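Local coordinates for protein bifunctional enzyme IspD/IspF (Campylobacter jejuni, PDB 1W55) that catalyses two steps of isoprenoid precursor synthesis, making 4-diphosphocytidyl-2-C-methyl-D-erythritol from CTP and MEP, and cyclising its 2-phosphate to the 2,4-cyclodiphosphate with release of CMP, at residues 4-9 against 39-44; 91-96 against 105-110. One frame throughout, in Å; residues are numbered along the deposited sequence.

Contact 1: residues 4-9 against 39-44; sequences MSLIML and KNLSSF. With C (cytidine-5'-monophosphate), chain D.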
# COMPACT_ATOMS: atom_id res chain seq x y z
N MET A 4 0.60 -37.78 -16.25
CA MET A 4 0.01 -37.59 -14.94
C MET A 4 -1.39 -37.02 -15.08
O MET A 4 -1.63 -36.13 -15.90
CB MET A 4 0.89 -36.63 -14.14
CG MET A 4 0.56 -36.56 -12.65
SD MET A 4 1.84 -35.73 -11.72
CE MET A 4 1.91 -34.10 -12.53
N SER A 5 -2.30 -37.55 -14.26
CA SER A 5 -3.65 -37.01 -14.11
C SER A 5 -3.78 -36.34 -12.74
O SER A 5 -2.88 -36.43 -11.92
CB SER A 5 -4.70 -38.12 -14.27
OG SER A 5 -4.67 -38.67 -15.57
N LEU A 6 -4.90 -35.65 -12.52
CA LEU A 6 -5.14 -34.95 -11.27
C LEU A 6 -6.48 -35.37 -10.67
O LEU A 6 -7.49 -35.38 -11.38
CB LEU A 6 -5.07 -33.42 -11.46
CG LEU A 6 -5.43 -32.53 -10.26
CD1 LEU A 6 -4.39 -32.66 -9.16
CD2 LEU A 6 -5.61 -31.05 -10.65
N ILE A 7 -6.46 -35.75 -9.39
CA ILE A 7 -7.70 -35.95 -8.64
C ILE A 7 -7.79 -34.92 -7.52
O ILE A 7 -6.93 -34.87 -6.63
CB ILE A 7 -7.80 -37.38 -8.05
CG1 ILE A 7 -7.80 -38.44 -9.17
CG2 ILE A 7 -9.05 -37.51 -7.17
CD1 ILE A 7 -7.71 -39.89 -8.64
N MET A 8 -8.83 -34.08 -7.59
CA MET A 8 -9.12 -33.12 -6.53
C MET A 8 -10.17 -33.71 -5.62
O MET A 8 -11.26 -34.10 -6.06
CB MET A 8 -9.60 -31.78 -7.12
CG MET A 8 -8.58 -31.06 -8.00
SD MET A 8 -7.00 -30.66 -7.19
CE MET A 8 -7.56 -29.54 -5.87
N LEU A 9 -9.86 -33.80 -4.33
CA LEU A 9 -10.77 -34.41 -3.38
C LEU A 9 -11.64 -33.34 -2.73
O LEU A 9 -11.15 -32.56 -1.94
CB LEU A 9 -9.99 -35.23 -2.34
CG LEU A 9 -9.27 -36.48 -2.88
CD1 LEU A 9 -8.37 -37.07 -1.84
CD2 LEU A 9 -10.26 -37.55 -3.40
N LYS A 39 -8.50 -24.89 -10.27
CA LYS A 39 -7.92 -24.01 -11.28
C LYS A 39 -6.44 -23.78 -11.01
O LYS A 39 -5.63 -23.86 -11.93
CB LYS A 39 -8.66 -22.66 -11.34
CG LYS A 39 -9.94 -22.68 -12.15
CD LYS A 39 -10.51 -21.27 -12.31
CE LYS A 39 -11.60 -21.22 -13.35
NZ LYS A 39 -12.38 -19.95 -13.23
N ASN A 40 -6.11 -23.49 -9.76
CA ASN A 40 -4.73 -23.29 -9.31
C ASN A 40 -3.78 -24.46 -9.68
O ASN A 40 -2.75 -24.25 -10.33
CB ASN A 40 -4.71 -23.04 -7.79
CG ASN A 40 -3.31 -22.83 -7.23
OD1 ASN A 40 -2.59 -21.89 -7.63
ND2 ASN A 40 -2.90 -23.69 -6.28
N LEU A 41 -4.13 -25.67 -9.25
CA LEU A 41 -3.33 -26.86 -9.52
C LEU A 41 -3.30 -27.20 -11.02
O LEU A 41 -2.27 -27.57 -11.55
CB LEU A 41 -3.87 -28.04 -8.72
CG LEU A 41 -2.93 -28.72 -7.72
CD1 LEU A 41 -1.91 -27.74 -7.13
CD2 LEU A 41 -3.74 -29.35 -6.62
N SER A 42 -4.45 -27.06 -11.67
CA SER A 42 -4.57 -27.33 -13.10
C SER A 42 -3.63 -26.45 -13.94
O SER A 42 -3.14 -26.90 -14.98
CB SER A 42 -6.02 -27.15 -13.55
OG SER A 42 -6.11 -27.10 -14.96
N SER A 43 -3.38 -25.23 -13.48
CA SER A 43 -2.49 -24.29 -14.17
C SER A 43 -1.00 -24.68 -14.12
O SER A 43 -0.20 -24.10 -14.85
CB SER A 43 -2.68 -22.87 -13.62
OG SER A 43 -1.95 -22.68 -12.42
N PHE A 44 -0.65 -25.66 -13.29
CA PHE A 44 0.76 -26.04 -13.10
C PHE A 44 1.27 -27.04 -14.14
O PHE A 44 2.48 -27.17 -14.33
CB PHE A 44 1.01 -26.62 -11.69
CG PHE A 44 0.80 -25.63 -10.57
CD1 PHE A 44 0.64 -26.09 -9.27
CD2 PHE A 44 0.76 -24.25 -10.81
CE1 PHE A 44 0.43 -25.19 -8.22
CE2 PHE A 44 0.56 -23.35 -9.77
CZ PHE A 44 0.39 -23.82 -8.47
OP3 C D . -9.23 -33.61 6.11
P C D . -10.19 -34.68 5.66
OP1 C D . -11.57 -34.51 6.25
OP2 C D . -9.64 -36.09 5.68
O5' C D . -10.48 -34.33 4.11
C5' C D . -9.44 -34.31 3.14
C4' C D . -10.03 -34.08 1.75
O4' C D . -10.76 -35.22 1.29
C3' C D . -10.98 -32.90 1.71
O3' C D . -10.63 -32.12 0.58
C2' C D . -12.36 -33.51 1.53
O2' C D . -13.23 -32.69 0.77
C1' C D . -12.04 -34.81 0.82
N1 C D . -13.04 -35.84 1.15
C2 C D . -13.67 -36.52 0.10
O2 C D . -13.39 -36.25 -1.10
N3 C D . -14.59 -37.46 0.41
C4 C D . -14.91 -37.74 1.70
N4 C D . -15.85 -38.69 1.98
C5 C D . -14.29 -37.07 2.75
C6 C D . -13.34 -36.11 2.44

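Contact 2: residues 91-96 against 105-110; sequences FVMVSD and NLFDRL. With C (cytidine-5'-monophosphate), chain D; EDO (1,2-ethanediol), chain F.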
# COMPACT_ATOMS: atom_id res chain seq x y z
N PHE A 91 0.98 -41.94 -13.62
CA PHE A 91 1.03 -41.17 -12.39
C PHE A 91 -0.27 -40.44 -12.13
O PHE A 91 -1.02 -40.11 -13.06
CB PHE A 91 2.19 -40.18 -12.41
CG PHE A 91 3.53 -40.84 -12.54
CD1 PHE A 91 4.15 -40.97 -13.79
CD2 PHE A 91 4.18 -41.36 -11.41
CE1 PHE A 91 5.39 -41.59 -13.91
CE2 PHE A 91 5.42 -41.98 -11.52
CZ PHE A 91 6.03 -42.10 -12.78
N VAL A 92 -0.54 -40.21 -10.85
CA VAL A 92 -1.68 -39.41 -10.44
C VAL A 92 -1.29 -38.46 -9.32
O VAL A 92 -0.71 -38.87 -8.31
CB VAL A 92 -2.92 -40.29 -10.07
CG1 VAL A 92 -2.63 -41.18 -8.87
CG2 VAL A 92 -4.16 -39.41 -9.84
N MET A 93 -1.60 -37.18 -9.51
CA MET A 93 -1.52 -36.21 -8.43
C MET A 93 -2.87 -36.16 -7.71
O MET A 93 -3.93 -36.07 -8.35
CB MET A 93 -1.13 -34.83 -8.95
CG MET A 93 -0.98 -33.79 -7.86
SD MET A 93 -0.18 -32.30 -8.45
CE MET A 93 1.51 -32.76 -8.15
N VAL A 94 -2.82 -36.21 -6.39
CA VAL A 94 -4.02 -36.17 -5.57
C VAL A 94 -3.90 -35.03 -4.57
O VAL A 94 -2.84 -34.84 -3.97
CB VAL A 94 -4.23 -37.50 -4.81
CG1 VAL A 94 -5.54 -37.45 -4.00
CG2 VAL A 94 -4.25 -38.68 -5.77
N SER A 95 -4.97 -34.28 -4.39
CA SER A 95 -4.94 -33.12 -3.50
C SER A 95 -6.28 -32.82 -2.83
O SER A 95 -7.33 -32.97 -3.46
CB SER A 95 -4.44 -31.88 -4.26
OG SER A 95 -3.90 -30.91 -3.38
N ASP A 96 -6.23 -32.43 -1.56
CA ASP A 96 -7.39 -31.87 -0.86
C ASP A 96 -7.75 -30.50 -1.47
O ASP A 96 -6.86 -29.67 -1.62
CB ASP A 96 -7.05 -31.66 0.62
CG ASP A 96 -6.43 -32.91 1.28
OD1 ASP A 96 -6.77 -34.06 0.91
OD2 ASP A 96 -5.61 -32.83 2.21
N ASN A 105 6.01 -23.63 -6.93
CA ASN A 105 7.28 -24.03 -6.36
C ASN A 105 7.22 -25.44 -5.75
O ASN A 105 8.03 -26.30 -6.09
CB ASN A 105 7.67 -23.01 -5.29
CG ASN A 105 9.11 -23.11 -4.90
OD1 ASN A 105 9.48 -23.90 -4.03
ND2 ASN A 105 9.95 -22.27 -5.51
N LEU A 106 6.25 -25.65 -4.85
CA LEU A 106 6.07 -26.97 -4.23
C LEU A 106 5.78 -28.01 -5.29
O LEU A 106 6.30 -29.12 -5.22
CB LEU A 106 4.97 -26.96 -3.16
CG LEU A 106 4.56 -28.30 -2.54
CD1 LEU A 106 5.74 -28.96 -1.82
CD2 LEU A 106 3.38 -28.11 -1.59
N PHE A 107 4.95 -27.65 -6.26
CA PHE A 107 4.62 -28.56 -7.36
C PHE A 107 5.89 -29.06 -8.06
O PHE A 107 6.04 -30.26 -8.29
CB PHE A 107 3.68 -27.89 -8.37
CG PHE A 107 3.39 -28.72 -9.59
CD1 PHE A 107 2.28 -29.55 -9.65
CD2 PHE A 107 4.24 -28.67 -10.70
CE1 PHE A 107 2.02 -30.32 -10.77
CE2 PHE A 107 3.99 -29.43 -11.83
CZ PHE A 107 2.87 -30.26 -11.86
N ASP A 108 6.80 -28.13 -8.38
CA ASP A 108 8.04 -28.43 -9.10
C ASP A 108 8.92 -29.36 -8.28
O ASP A 108 9.51 -30.31 -8.81
CB ASP A 108 8.81 -27.14 -9.43
CG ASP A 108 8.13 -26.30 -10.50
OD1 ASP A 108 7.42 -26.87 -11.37
OD2 ASP A 108 8.25 -25.06 -10.56
N ARG A 109 9.00 -29.08 -6.98
CA ARG A 109 9.75 -29.90 -6.05
C ARG A 109 9.27 -31.35 -6.00
O ARG A 109 10.07 -32.27 -5.82
CB ARG A 109 9.66 -29.29 -4.67
CG ARG A 109 10.69 -28.22 -4.40
CD ARG A 109 11.08 -28.17 -2.94
NE ARG A 109 9.93 -27.96 -2.05
CZ ARG A 109 9.38 -26.77 -1.83
NH1 ARG A 109 9.87 -25.70 -2.44
NH2 ARG A 109 8.35 -26.65 -1.01
N LEU A 110 7.96 -31.56 -6.15
CA LEU A 110 7.41 -32.91 -6.18
C LEU A 110 7.69 -33.56 -7.53
O LEU A 110 8.05 -34.73 -7.61
CB LEU A 110 5.89 -32.87 -5.94
CG LEU A 110 5.36 -32.45 -4.56
CD1 LEU A 110 3.93 -31.98 -4.72
CD2 LEU A 110 5.44 -33.60 -3.58
OP3 C D . -9.23 -33.61 6.11
P C D . -10.19 -34.68 5.66
OP1 C D . -11.57 -34.51 6.25
OP2 C D . -9.64 -36.09 5.68
O5' C D . -10.48 -34.33 4.11
C5' C D . -9.44 -34.31 3.14
C4' C D . -10.03 -34.08 1.75
O4' C D . -10.76 -35.22 1.29
C3' C D . -10.98 -32.90 1.71
O3' C D . -10.63 -32.12 0.58
C2' C D . -12.36 -33.51 1.53
O2' C D . -13.23 -32.69 0.77
C1' C D . -12.04 -34.81 0.82
N1 C D . -13.04 -35.84 1.15
C2 C D . -13.67 -36.52 0.10
O2 C D . -13.39 -36.25 -1.10
N3 C D . -14.59 -37.46 0.41
C4 C D . -14.91 -37.74 1.70
N4 C D . -15.85 -38.69 1.98
C5 C D . -14.29 -37.07 2.75
C6 C D . -13.34 -36.11 2.44
C1 EDO F . -4.03 -35.46 4.00
O1 EDO F . -4.79 -34.32 4.37
C2 EDO F . -2.57 -35.22 4.31
O2 EDO F . -2.46 -34.76 5.64

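Contact 1: residues 4-9 against 39-44
L41 of helix 33-42 is directed at strand 4-9 from its CB and meets L6 and M8 there. CB of L41 lies 4.0 Å from CD2 of L6, and the two side chains cross at about a right angle. Beyond CG, the CD2 branch of L41 makes the contact with M8. CD2 of L41 touches SD of M8 at 3.6 Å and also lies close to CE of M8. The same methyl packs on S95 of the neighbouring strand 91-96. M8 reaches L41 through a folded chain, bent at chi2 (-59°) and chi3 (-62°), which offers both the sulfur and the terminal methyl to one leucine branch. CD2 of L6 also approaches the backbone N of S42, at 4.3 Å. The helix thus lies against one face of the nucleotide-binding sheet in the GT-A-like cytidylyltransferase domain, and F47 and I50 add to the packing around L6. I7 faces the other way, toward helix 76-84. OG of S43 donates a hydrogen bond to O of N40, 2.7 Å long. Strand 4-9 ends at the bound CMP, where O3' of CMP donates a hydrogen bond to O of L9 at 2.6 Å. No hydrogen bond joins helix and strand directly. Their buried contact rests on apolar side-chain packing, while the strand backbone supplies one of several hydrogen bonds to CMP.

Contact 2: residues 91-96 against 105-110
M93 and F107 form a Met-aromatic contact between strand 91-96 and helix 104-111, in the GT-A-like cytidylyltransferase domain. The sulfur sits at the edge of the ring. SD of M93 is 4.9 Å from the F107 ring centroid and 76° off the ring normal. SD of M93 comes closest to CE1 of F107, at 3.8 Å. The methyl continues past the sulfur, and CE of M93 is 3.6 Å from CE1 of F107. The two side chains are thus set at a slant, and CE of M93 lies oblique to the ring, near CD1 and CE1 of F107. M93 gets there with CG anti to its backbone N (chi1 -178°) and a nearly extended chi2. The bend comes last, at chi3 (-89°), and brings CE of M93 up to F107 and L110. F107 leaves the helix beside the strand, not at it, but the CD1-CE1 side of its ring reaches M93. L110, one helical turn further on, does point at the strand. CD1 of L110 meets CE of M93 at 4.3 Å, so this methyl touches both helix residues. I150 of the adjoining strand packs on M93 and L110, and the F107 ring also meets that of F44. At the C-terminal end of strand 91-96, D96 belongs to the CMP pocket. Its carboxylate has salt-bridge partners in R76 and R99. OD1 of D96 lies 3.4 Å from C4' of CMP. OD2 of D96 accepts a 2.7 Å hydrogen bond from O1 of 1,2-ethanediol, probably a crystallisation additive.

Contacts 1 and 2 are both buried strand-helix packing, and their centres lie about 8 Å apart. They share no segment, but strands 4-9 and 91-96 are parallel neighbours in one sheet. Probable backbone hydrogen bonds join them, from I7 N to M93 O and from L9 N to S95 O, each 2.8 Å. The second segments also meet, where F44 of 39-44 reaches the F107 ring of helix 104-111. Contact 1 is aliphatic and thioether packing, whereas contact 2 brings a thioether to an aromatic ring. Each strand has its C-terminal end at the CMP site. L9 accepts a hydrogen bond there through its carbonyl, while the D96 carboxylate touches CMP without a hydrogen bond to it.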